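Local coordinates for integron cassette protein (Vibrio cholerae, PDB 3FY6) that is of unknown function but is encoded by a mobile integron gene cassette and assembles from two copies of a sheet-and-helix fold, at residues E60-Q63 / D64-N68; A84-E87 / W88-G91; A106-V109 / N110-E114; E97-R100 / E101-V105. All coordinates share one frame; numbering follows the deposited sequence.

In the fold
All four interactions are local contacts within helices that follow a five-stranded antiparallel sheet in the chain. Interaction 1 starts helix 62-67, interaction 2 ends helix 77-89, and interactions 4 and 3 are consecutive portions of helix 95-114, their centres about 14 Å apart. Interactions 2 and 4 pack directly on each other, with centres about 12 Å apart: Trp88 CD1 lies 3.6 Å from Val98 CG1, and Ala84 CB lies 3.8 Å from Leu102 CD2. Interaction 1 lies across the chain's centre from interaction 2, about 23 Å between centres. Interactions 2, 3 and 4 all touch the second subunit, which the segments of interaction 1 do not.

Interaction 1 of 4, residues E60-Q63 / D64-N68; sequences ETLQ and DIMNN
Thr61 and Asp64 bracket the first turn of helix 62-67, where the chain bends from an extended backbone at Glu60 and Thr61 into helical geometry and Ile65 N bonds back to Thr61 O at 3.2 Å. The two residues form a capping box. Thr61 OG1, set between its own backbone N and carbonyl carbon (chi1 64°), accepts from Asp64 N at 3.1 Å. In return Asp64 OD2 takes the N-H of Thr61 at 3.2 Å; the bond is nearly straight at the hydrogen (165°), but the donor stands above the carboxylate plane. A short hydroxyl side chain and a carboxylate suit these places because each reaches a backbone N-H that the beginning of a helix would otherwise leave without a helical partner. The negative Asp64 probably also interacts well with the helix dipole. Glu60 is less comfortable: its OE1 comes 3.3 Å from Asp64 OD2, a like-charge approach that solvent would be expected to moderate. On the apolar side Leu62 meets two partners, its CD1 touching Ile65 CD1 at 3.9 Å and its CG the selenomethionine methyl CE of Met66 at 3.8 Å. These branched and flexible side chains suit a buried face. Leu62 and Ile65 continue onto Ile45 of strand 43-50, Ile65 and Met66 onto Tyr27 of strand 23-31, while Thr61, Leu62 and Gln63 border Gln78 of helix 77-89.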
loop_
_atom_site.group_PDB
_atom_site.type_symbol
_atom_site.label_atom_id
_atom_site.label_comp_id
_atom_site.label_asym_id
_atom_site.label_seq_id
_atom_site.Cartn_x
_atom_site.Cartn_y
_atom_site.Cartn_z
ATOM N N GLU A 60 -0.455 6.261 14.603
ATOM C CA GLU A 60 -0.049 6.939 13.380
ATOM C C GLU A 60 0.940 6.012 12.672
ATOM O O GLU A 60 2.030 5.766 13.186
ATOM C CB GLU A 60 0.644 8.253 13.716
ATOM C CG GLU A 60 0.738 9.230 12.560
ATOM C CD GLU A 60 -0.544 10.001 12.364
ATOM O OE1 GLU A 60 -1.615 9.363 12.269
ATOM O OE2 GLU A 60 -0.486 11.244 12.309
ATOM N N THR A 61 0.557 5.477 11.515
ATOM C CA THR A 61 1.387 4.481 10.839
ATOM C C THR A 61 2.441 5.127 9.944
ATOM O O THR A 61 2.368 6.319 9.635
ATOM C CB THR A 61 0.540 3.534 9.963
ATOM O OG1 THR A 61 -0.070 4.287 8.909
ATOM C CG2 THR A 61 -0.539 2.832 10.789
ATOM N N LEU A 62 3.410 4.322 9.524
ATOM C CA LEU A 62 4.406 4.745 8.551
ATOM C C LEU A 62 3.718 5.242 7.292
ATOM O O LEU A 62 4.125 6.225 6.679
ATOM C CB LEU A 62 5.299 3.557 8.196
ATOM C CG LEU A 62 6.510 3.899 7.342
ATOM C CD1 LEU A 62 7.374 4.896 8.088
ATOM C CD2 LEU A 62 7.290 2.646 7.018
ATOM N N GLN A 63 2.656 4.544 6.913
ATOM C CA GLN A 63 1.880 4.911 5.747
ATOM C C GLN A 63 1.301 6.320 5.909
ATOM O O GLN A 63 1.357 7.132 4.983
ATOM C CB GLN A 63 0.781 3.864 5.508
ATOM C CG GLN A 63 1.321 2.475 5.100
ATOM C CD GLN A 63 1.867 1.632 6.272
ATOM O OE1 GLN A 63 1.382 1.718 7.405
ATOM N NE2 GLN A 63 2.866 0.794 5.983
ATOM N N ASP A 64 0.761 6.613 7.091
ATOM C CA ASP A 64 0.200 7.933 7.377
ATOM C C ASP A 64 1.217 9.051 7.169
ATOM O O ASP A 64 0.923 10.045 6.510
ATOM C CB ASP A 64 -0.335 8.003 8.814
ATOM C CG ASP A 64 -1.606 7.189 9.012
ATOM O OD1 ASP A 64 -2.277 6.863 8.007
ATOM O OD2 ASP A 64 -1.933 6.874 10.178
ATOM N N ILE A 65 2.410 8.905 7.740
ATOM C CA ILE A 65 3.400 9.982 7.631
ATOM C C ILE A 65 3.910 10.124 6.199
ATOM O O ILE A 65 4.148 11.231 5.727
ATOM C CB ILE A 65 4.563 9.876 8.671
ATOM C CG1 ILE A 65 5.465 8.681 8.400
ATOM C CG2 ILE A 65 4.006 9.793 10.094
ATOM C CD1 ILE A 65 6.445 8.393 9.544
HETATM N N MSE A 66 4.045 9.002 5.500
HETATM C CA MSE A 66 4.400 9.051 4.089
HETATM C C MSE A 66 3.303 9.682 3.211
HETATM O O MSE A 66 3.614 10.340 2.210
HETATM C CB MSE A 66 4.784 7.663 3.581
HETATM C CG MSE A 66 6.079 7.139 4.189
HETATM SE SE MSE A 66 6.668 5.548 3.235
HETATM C CE MSE A 66 8.303 5.139 4.235
ATOM N N ASN A 67 2.033 9.479 3.575
ATOM C CA ASN A 67 0.925 10.075 2.835
ATOM C C ASN A 67 1.081 11.587 2.878
ATOM O O ASN A 67 0.720 12.288 1.948
ATOM C CB ASN A 67 -0.443 9.696 3.436
ATOM C CG ASN A 67 -0.906 8.282 3.058
ATOM O OD1 ASN A 67 -1.940 7.826 3.531
ATOM N ND2 ASN A 67 -0.138 7.588 2.219
ATOM N N ASN A 68 1.632 12.077 3.979
ATOM C CA ASN A 68 1.868 13.504 4.127
ATOM C C ASN A 68 2.909 14.032 3.141
ATOM O O ASN A 68 2.906 15.214 2.806
ATOM C CB ASN A 68 2.248 13.836 5.568
ATOM C CG ASN A 68 1.043 13.865 6.486
ATOM O OD1 ASN A 68 -0.086 14.053 6.032
ATOM N ND2 ASN A 68 1.273 13.675 7.780
#

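Interaction 2 of 4, residues A84-E87 / W88-G91; sequences AWLE and WRKG
Trp85 and Trp88, two tryptophans a single turn apart, meet obliquely near the end of helix 77-89, Trp85 CD1 lying 4.0 Å from Trp88 CE3 without a ring stack. Trp85 O also lies at the edge of the Trp88 ring, near its plane, while accepting the backbone N-H of Arg89 at 2.7 Å. Tryptophan combines a wide apolar surface with one N-H, and here each N-H has a partner: Trp85 NE1 bonds to His32 O and Trp88 NE1 to Asn95 OD1. Glu87 and Lys90 run side by side, pointing the same way, and form a salt bridge of 3.3 Å between OE2 and NZ. Lys90 reaches it with an extended chain after placing CG between its backbone N and carbonyl carbon (chi1 56°). Leu86 O accepts a weak bond from Lys90 N and also one from a water at 2.7 Å. Arg89 NE bonds to Lys33 O and its guanidinium makes a cation-pi contact with Tyr49; that water is a further, long link, 3.3 Å from Arg89 NH1. Gly91, with positive phi, is the C-prime residue of a Schellman motif: Ala92 N returns to Glu87 O and Gly91 N to Trp88 O (2.9 Å). Lacking a side chain, glycine adopts this backbone readily. Trp85 and Leu86 face Tyr49 of strand 43-50 and Pro55 of strand 53-57, whereas Ala84 and Trp88 lie against Leu102 and Val98 of helix 95-114.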
loop_
_atom_site.group_PDB
_atom_site.type_symbol
_atom_site.label_atom_id
_atom_site.label_comp_id
_atom_site.label_asym_id
_atom_site.label_seq_id
_atom_site.Cartn_x
_atom_site.Cartn_y
_atom_site.Cartn_z
ATOM N N ALA A 84 12.633 -6.487 9.614
ATOM C CA ALA A 84 14.062 -6.229 9.587
ATOM C C ALA A 84 14.586 -5.932 10.993
ATOM O O ALA A 84 15.651 -6.424 11.397
ATOM C CB ALA A 84 14.373 -5.083 8.643
ATOM N N TRP A 85 13.822 -5.142 11.741
ATOM C CA TRP A 85 14.217 -4.758 13.090
ATOM C C TRP A 85 14.284 -5.977 14.002
ATOM O O TRP A 85 15.277 -6.173 14.708
ATOM C CB TRP A 85 13.275 -3.693 13.657
ATOM C CG TRP A 85 13.366 -3.522 15.145
ATOM C CD1 TRP A 85 14.489 -3.247 15.873
ATOM C CD2 TRP A 85 12.289 -3.600 16.082
ATOM N NE1 TRP A 85 14.178 -3.153 17.208
ATOM C CE2 TRP A 85 12.834 -3.372 17.363
ATOM C CE3 TRP A 85 10.915 -3.837 15.963
ATOM C CZ2 TRP A 85 12.055 -3.372 18.518
ATOM C CZ3 TRP A 85 10.141 -3.834 17.107
ATOM C CH2 TRP A 85 10.713 -3.613 18.370
ATOM N N LEU A 86 13.236 -6.801 13.975
ATOM C CA LEU A 86 13.189 -7.978 14.836
ATOM C C LEU A 86 14.322 -8.951 14.501
ATOM O O LEU A 86 14.928 -9.538 15.392
ATOM C CB LEU A 86 11.833 -8.675 14.749
ATOM C CG LEU A 86 10.658 -7.875 15.320
ATOM C CD1 LEU A 86 9.380 -8.673 15.217
ATOM C CD2 LEU A 86 10.925 -7.490 16.766
ATOM N N GLU A 87 14.616 -9.110 13.218
ATOM C CA GLU A 87 15.720 -9.979 12.828
ATOM C C GLU A 87 17.079 -9.413 13.264
ATOM O O GLU A 87 17.942 -10.145 13.737
ATOM C CB GLU A 87 15.676 -10.242 11.331
ATOM C CG GLU A 87 14.486 -11.102 10.938
ATOM C CD GLU A 87 14.532 -12.475 11.598
ATOM O OE1 GLU A 87 15.582 -13.147 11.509
ATOM O OE2 GLU A 87 13.522 -12.880 12.212
ATOM N N TRP A 88 17.250 -8.105 13.133
ATOM C CA TRP A 88 18.477 -7.442 13.558
ATOM C C TRP A 88 18.619 -7.543 15.066
ATOM O O TRP A 88 19.715 -7.720 15.599
ATOM C CB TRP A 88 18.443 -5.970 13.146
ATOM C CG TRP A 88 19.493 -5.122 13.786
ATOM C CD1 TRP A 88 20.753 -4.880 13.313
ATOM C CD2 TRP A 88 19.373 -4.375 15.005
ATOM N NE1 TRP A 88 21.427 -4.037 14.168
ATOM C CE2 TRP A 88 20.605 -3.712 15.213
ATOM C CE3 TRP A 88 18.348 -4.203 15.942
ATOM C CZ2 TRP A 88 20.836 -2.893 16.320
ATOM C CZ3 TRP A 88 18.576 -3.385 17.038
ATOM C CH2 TRP A 88 19.809 -2.741 17.218
ATOM N N ARG A 89 17.487 -7.426 15.742
ATOM C CA ARG A 89 17.443 -7.421 17.190
ATOM C C ARG A 89 18.082 -8.675 17.783
ATOM O O ARG A 89 18.866 -8.597 18.734
ATOM C CB ARG A 89 15.992 -7.313 17.646
ATOM C CG ARG A 89 15.854 -7.062 19.111
ATOM C CD ARG A 89 14.412 -7.074 19.551
ATOM N NE ARG A 89 14.361 -7.148 21.002
ATOM C CZ ARG A 89 14.319 -8.288 21.676
ATOM N NH1 ARG A 89 14.301 -9.438 21.018
ATOM N NH2 ARG A 89 14.287 -8.277 23.003
ATOM N N LYS A 90 17.738 -9.835 17.227
ATOM C CA LYS A 90 18.300 -11.088 17.710
ATOM C C LYS A 90 19.584 -11.478 16.982
ATOM O O LYS A 90 20.044 -12.613 17.086
ATOM C CB LYS A 90 17.270 -12.216 17.652
ATOM C CG LYS A 90 16.649 -12.457 16.298
ATOM C CD LYS A 90 15.330 -13.205 16.463
ATOM C CE LYS A 90 14.789 -13.688 15.127
ATOM N NZ LYS A 90 13.418 -14.269 15.253
ATOM N N GLY A 91 20.166 -10.532 16.254
ATOM C CA GLY A 91 21.458 -10.757 15.626
ATOM C C GLY A 91 21.431 -11.634 14.385
ATOM O O GLY A 91 22.463 -12.172 13.980
HETATM O O HOH W 1 13.785 -9.895 17.797
#

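Interaction 3 of 4, residues A106-V109 / N110-E114; sequences AQWV and NKVTE
Ala106 to Glu114 form regular alpha-helix, with successive i to i+4 bonds such as Asn110 N to Ala106 O at 2.9 Å and Val112 N to Trp108 O at 3.0 Å. One turn apart, Trp108 and Val112 make the main side-chain contact. Val112 CG2 sits over one face of the indole in a CH-pi contact, 4.3 Å from the centroid of the five-membered ring and 24° off its normal. The Trp108 ring swings to meet it with CG anti to the backbone N (chi1 -175°). This last part of helix 95-114 belongs to the dimer interface: Trp108 NE1 donates to Val112 O of the second subunit, the same bond is made in the other direction, and the two Val112 side chains pack together. A flat indole and a compact branched valine suit a buried interface because they offer broad apolar surface, and the indole N-H can still be satisfied. Toward the sheet, Ala106 and Val109 pack on Ile16 of strand 10-18, where these small side chains meet the strand. Gln107 and Lys111 lie alongside each other, pointing the same way, the CE of Lys111 reaching 4.0 Å from Gln107 CG.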
loop_
_atom_site.group_PDB
_atom_site.type_symbol
_atom_site.label_atom_id
_atom_site.label_comp_id
_atom_site.label_asym_id
_atom_site.label_seq_id
_atom_site.Cartn_x
_atom_site.Cartn_y
_atom_site.Cartn_z
ATOM N N ALA A 106 12.939 0.870 0.870
ATOM C CA ALA A 106 12.827 2.248 0.394
ATOM C C ALA A 106 12.806 2.268 -1.123
ATOM O O ALA A 106 12.019 2.992 -1.732
ATOM C CB ALA A 106 13.982 3.116 0.930
ATOM N N GLN A 107 13.672 1.458 -1.728
ATOM C CA GLN A 107 13.751 1.358 -3.177
ATOM C C GLN A 107 12.415 0.914 -3.776
ATOM O O GLN A 107 11.983 1.425 -4.821
ATOM C CB GLN A 107 14.863 0.382 -3.567
ATOM C CG GLN A 107 15.010 0.109 -5.054
ATOM C CD GLN A 107 16.046 -0.965 -5.328
ATOM O OE1 GLN A 107 17.015 -1.106 -4.583
ATOM N NE2 GLN A 107 15.840 -1.736 -6.390
ATOM N N TRP A 108 11.767 -0.042 -3.114
ATOM C CA TRP A 108 10.452 -0.512 -3.534
ATOM C C TRP A 108 9.424 0.627 -3.474
ATOM O O TRP A 108 8.675 0.869 -4.424
ATOM C CB TRP A 108 9.997 -1.654 -2.625
ATOM C CG TRP A 108 8.701 -2.304 -3.043
ATOM C CD1 TRP A 108 8.228 -2.450 -4.313
ATOM C CD2 TRP A 108 7.755 -2.954 -2.186
ATOM N NE1 TRP A 108 7.035 -3.141 -4.300
ATOM C CE2 TRP A 108 6.719 -3.454 -3.005
ATOM C CE3 TRP A 108 7.672 -3.145 -0.805
ATOM C CZ2 TRP A 108 5.620 -4.126 -2.488
ATOM C CZ3 TRP A 108 6.578 -3.822 -0.291
ATOM C CH2 TRP A 108 5.575 -4.312 -1.129
ATOM N N VAL A 109 9.381 1.315 -2.343
ATOM C CA VAL A 109 8.488 2.452 -2.201
ATOM C C VAL A 109 8.733 3.451 -3.336
ATOM O O VAL A 109 7.782 3.946 -3.940
ATOM C CB VAL A 109 8.640 3.122 -0.828
ATOM C CG1 VAL A 109 7.845 4.428 -0.769
ATOM C CG2 VAL A 109 8.187 2.164 0.276
ATOM N N ASN A 110 9.996 3.735 -3.646
ATOM C CA ASN A 110 10.274 4.685 -4.719
ATOM C C ASN A 110 9.735 4.193 -6.067
ATOM O O ASN A 110 9.197 4.967 -6.850
ATOM C CB ASN A 110 11.769 5.056 -4.786
ATOM C CG ASN A 110 12.232 5.855 -3.564
ATOM O OD1 ASN A 110 13.391 5.756 -3.138
ATOM N ND2 ASN A 110 11.313 6.618 -2.969
ATOM N N LYS A 111 9.842 2.896 -6.327
ATOM C CA LYS A 111 9.313 2.348 -7.574
ATOM C C LYS A 111 7.782 2.476 -7.653
ATOM O O LYS A 111 7.224 2.734 -8.716
ATOM C CB LYS A 111 9.734 0.886 -7.748
ATOM C CG LYS A 111 11.196 0.713 -8.154
ATOM C CD LYS A 111 11.526 -0.767 -8.305
ATOM C CE LYS A 111 13.028 -1.035 -8.334
ATOM N NZ LYS A 111 13.316 -2.504 -8.263
ATOM N N VAL A 112 7.122 2.276 -6.522
ATOM C CA VAL A 112 5.674 2.409 -6.428
ATOM C C VAL A 112 5.254 3.833 -6.796
ATOM O O VAL A 112 4.372 4.044 -7.633
ATOM C CB VAL A 112 5.205 2.063 -5.005
ATOM C CG1 VAL A 112 3.695 2.340 -4.836
ATOM C CG2 VAL A 112 5.523 0.590 -4.707
ATOM N N THR A 113 5.916 4.806 -6.177
ATOM C CA THR A 113 5.647 6.217 -6.422
ATOM C C THR A 113 5.830 6.553 -7.898
ATOM O O THR A 113 4.971 7.180 -8.520
ATOM C CB THR A 113 6.591 7.086 -5.572
ATOM O OG1 THR A 113 6.329 6.839 -4.184
ATOM C CG2 THR A 113 6.395 8.588 -5.886
ATOM N N GLU A 114 6.954 6.111 -8.453
ATOM C CA GLU A 114 7.286 6.348 -9.851
ATOM C C GLU A 114 6.232 5.748 -10.790
ATOM O O GLU A 114 5.940 6.308 -11.845
ATOM C CB GLU A 114 8.680 5.779 -10.160
ATOM C CG GLU A 114 9.067 5.783 -11.632
ATOM C CD GLU A 114 10.365 5.017 -11.905
ATOM O OE1 GLU A 114 10.667 4.037 -11.180
ATOM O OE2 GLU A 114 11.087 5.395 -12.856
#

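Interaction 4 of 4, residues E97-R100 / E101-V105; sequences EVTR and ELELV
Arg100 and Glu103 pair in an i to i+3 salt bridge on helix 95-114, which lies between strand 10-18 and the second subunit. The bond from Arg100 NH1 to Glu103 OE1 is short at 2.8 Å but weak in angle, only 128° at the hydrogen. The Arg100 guanidinium and Glu103 carboxylate planes stand 82° apart, so the groups meet across rather than flat against each other. Arginine suits the place because its long chain, bent at chi2 and chi3, curls forward along the helix toward the extended Glu103, whose CB lies over one guanidinium face. The backbone acceptors are met by the turn ahead: Glu101 N to Glu97 O at 3.0 Å, Leu102 N to Val98 O at 3.1 Å and Leu104 N to Arg100 O at 2.9 Å. Glu97 N bonds to Asp94 OD1. Thr99 O accepts from Glu103 N, and Thr99 OG1 bonds to Asn95 O, a threonine side chain being short enough to reach the preceding turn. Glu101 turns to the second subunit: its OE1 bonds to Ser119 OG there, and its carbonyl O accepts from Trp122 NE1 of the same subunit. Val98 and Leu102, one turn apart, supply the apolar face, and Leu102 packs on Val12 and Leu14 of strand 10-18. Branched aliphatic side chains fill that buried side without leaving polar atoms to satisfy, and Val98 CG2 touches Leu102 CD1 at 4.2 Å.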
loop_
_atom_site.group_PDB
_atom_site.type_symbol
_atom_site.label_atom_id
_atom_site.label_comp_id
_atom_site.label_asym_id
_atom_site.label_seq_id
_atom_site.Cartn_x
_atom_site.Cartn_y
_atom_site.Cartn_z
ATOM N N GLU A 97 23.834 -5.356 7.032
ATOM C CA GLU A 97 22.730 -6.128 6.483
ATOM C C GLU A 97 21.381 -5.455 6.741
ATOM O O GLU A 97 20.550 -5.377 5.847
ATOM C CB GLU A 97 22.713 -7.545 7.053
ATOM C CG GLU A 97 23.777 -8.492 6.495
ATOM C CD GLU A 97 23.809 -9.814 7.266
ATOM O OE1 GLU A 97 24.178 -9.786 8.462
ATOM O OE2 GLU A 97 23.445 -10.870 6.689
ATOM N N VAL A 98 21.150 -4.971 7.954
ATOM C CA VAL A 98 19.863 -4.355 8.224
ATOM C C VAL A 98 19.728 -3.081 7.387
ATOM O O VAL A 98 18.648 -2.745 6.928
ATOM C CB VAL A 98 19.603 -4.112 9.724
ATOM C CG1 VAL A 98 20.485 -2.998 10.272
ATOM C CG2 VAL A 98 18.113 -3.781 9.955
ATOM N N THR A 99 20.849 -2.404 7.160
ATOM C CA THR A 99 20.869 -1.220 6.320
ATOM C C THR A 99 20.436 -1.514 4.895
ATOM O O THR A 99 19.545 -0.842 4.372
ATOM C CB THR A 99 22.257 -0.564 6.300
ATOM O OG1 THR A 99 22.585 -0.147 7.627
ATOM C CG2 THR A 99 22.255 0.653 5.381
ATOM N N ARG A 100 21.067 -2.506 4.269
ATOM C CA ARG A 100 20.721 -2.867 2.892
ATOM C C ARG A 100 19.292 -3.385 2.759
ATOM O O ARG A 100 18.566 -2.985 1.843
ATOM C CB ARG A 100 21.711 -3.873 2.299
ATOM C CG ARG A 100 22.933 -3.230 1.686
ATOM C CD ARG A 100 22.556 -2.021 0.812
ATOM N NE ARG A 100 21.847 -2.373 -0.424
ATOM C CZ ARG A 100 21.525 -1.491 -1.369
ATOM N NH1 ARG A 100 21.841 -0.216 -1.210
ATOM N NH2 ARG A 100 20.887 -1.873 -2.471
ATOM N N GLU A 101 18.878 -4.267 3.665
ATOM C CA GLU A 101 17.523 -4.797 3.594
ATOM C C GLU A 101 16.469 -3.658 3.672
ATOM O O GLU A 101 15.482 -3.662 2.934
ATOM C CB GLU A 101 17.296 -5.871 4.662
ATOM C CG GLU A 101 18.219 -7.116 4.508
ATOM C CD GLU A 101 18.123 -7.785 3.131
ATOM O OE1 GLU A 101 17.102 -7.623 2.447
ATOM O OE2 GLU A 101 19.075 -8.480 2.727
ATOM N N LEU A 102 16.689 -2.677 4.545
ATOM C CA LEU A 102 15.768 -1.547 4.659
ATOM C C LEU A 102 15.855 -0.644 3.435
ATOM O O LEU A 102 14.854 -0.075 2.999
ATOM C CB LEU A 102 16.048 -0.734 5.921
ATOM C CG LEU A 102 15.605 -1.364 7.241
ATOM C CD1 LEU A 102 15.981 -0.456 8.395
ATOM C CD2 LEU A 102 14.102 -1.619 7.230
ATOM N N GLU A 103 17.057 -0.508 2.882
ATOM C CA GLU A 103 17.212 0.254 1.649
ATOM C C GLU A 103 16.456 -0.379 0.487
ATOM O O GLU A 103 15.993 0.332 -0.406
ATOM C CB GLU A 103 18.691 0.449 1.306
ATOM C CG GLU A 103 19.375 1.456 2.254
ATOM C CD GLU A 103 20.862 1.666 1.976
ATOM O OE1 GLU A 103 21.510 0.757 1.413
ATOM O OE2 GLU A 103 21.387 2.745 2.332
ATOM N N LEU A 104 16.325 -1.707 0.488
ATOM C CA LEU A 104 15.557 -2.350 -0.568
ATOM C C LEU A 104 14.061 -2.037 -0.388
ATOM O O LEU A 104 13.302 -1.976 -1.365
ATOM C CB LEU A 104 15.808 -3.868 -0.629
ATOM C CG LEU A 104 17.220 -4.386 -0.934
ATOM C CD1 LEU A 104 17.213 -5.917 -1.037
ATOM C CD2 LEU A 104 17.769 -3.781 -2.224
ATOM N N VAL A 105 13.629 -1.838 0.853
ATOM C CA VAL A 105 12.238 -1.462 1.065
ATOM C C VAL A 105 12.000 -0.028 0.573
ATOM O O VAL A 105 10.992 0.258 -0.078
ATOM C CB VAL A 105 11.816 -1.582 2.527
ATOM C CG1 VAL A 105 10.375 -1.120 2.680
ATOM C CG2 VAL A 105 11.960 -3.025 2.996
#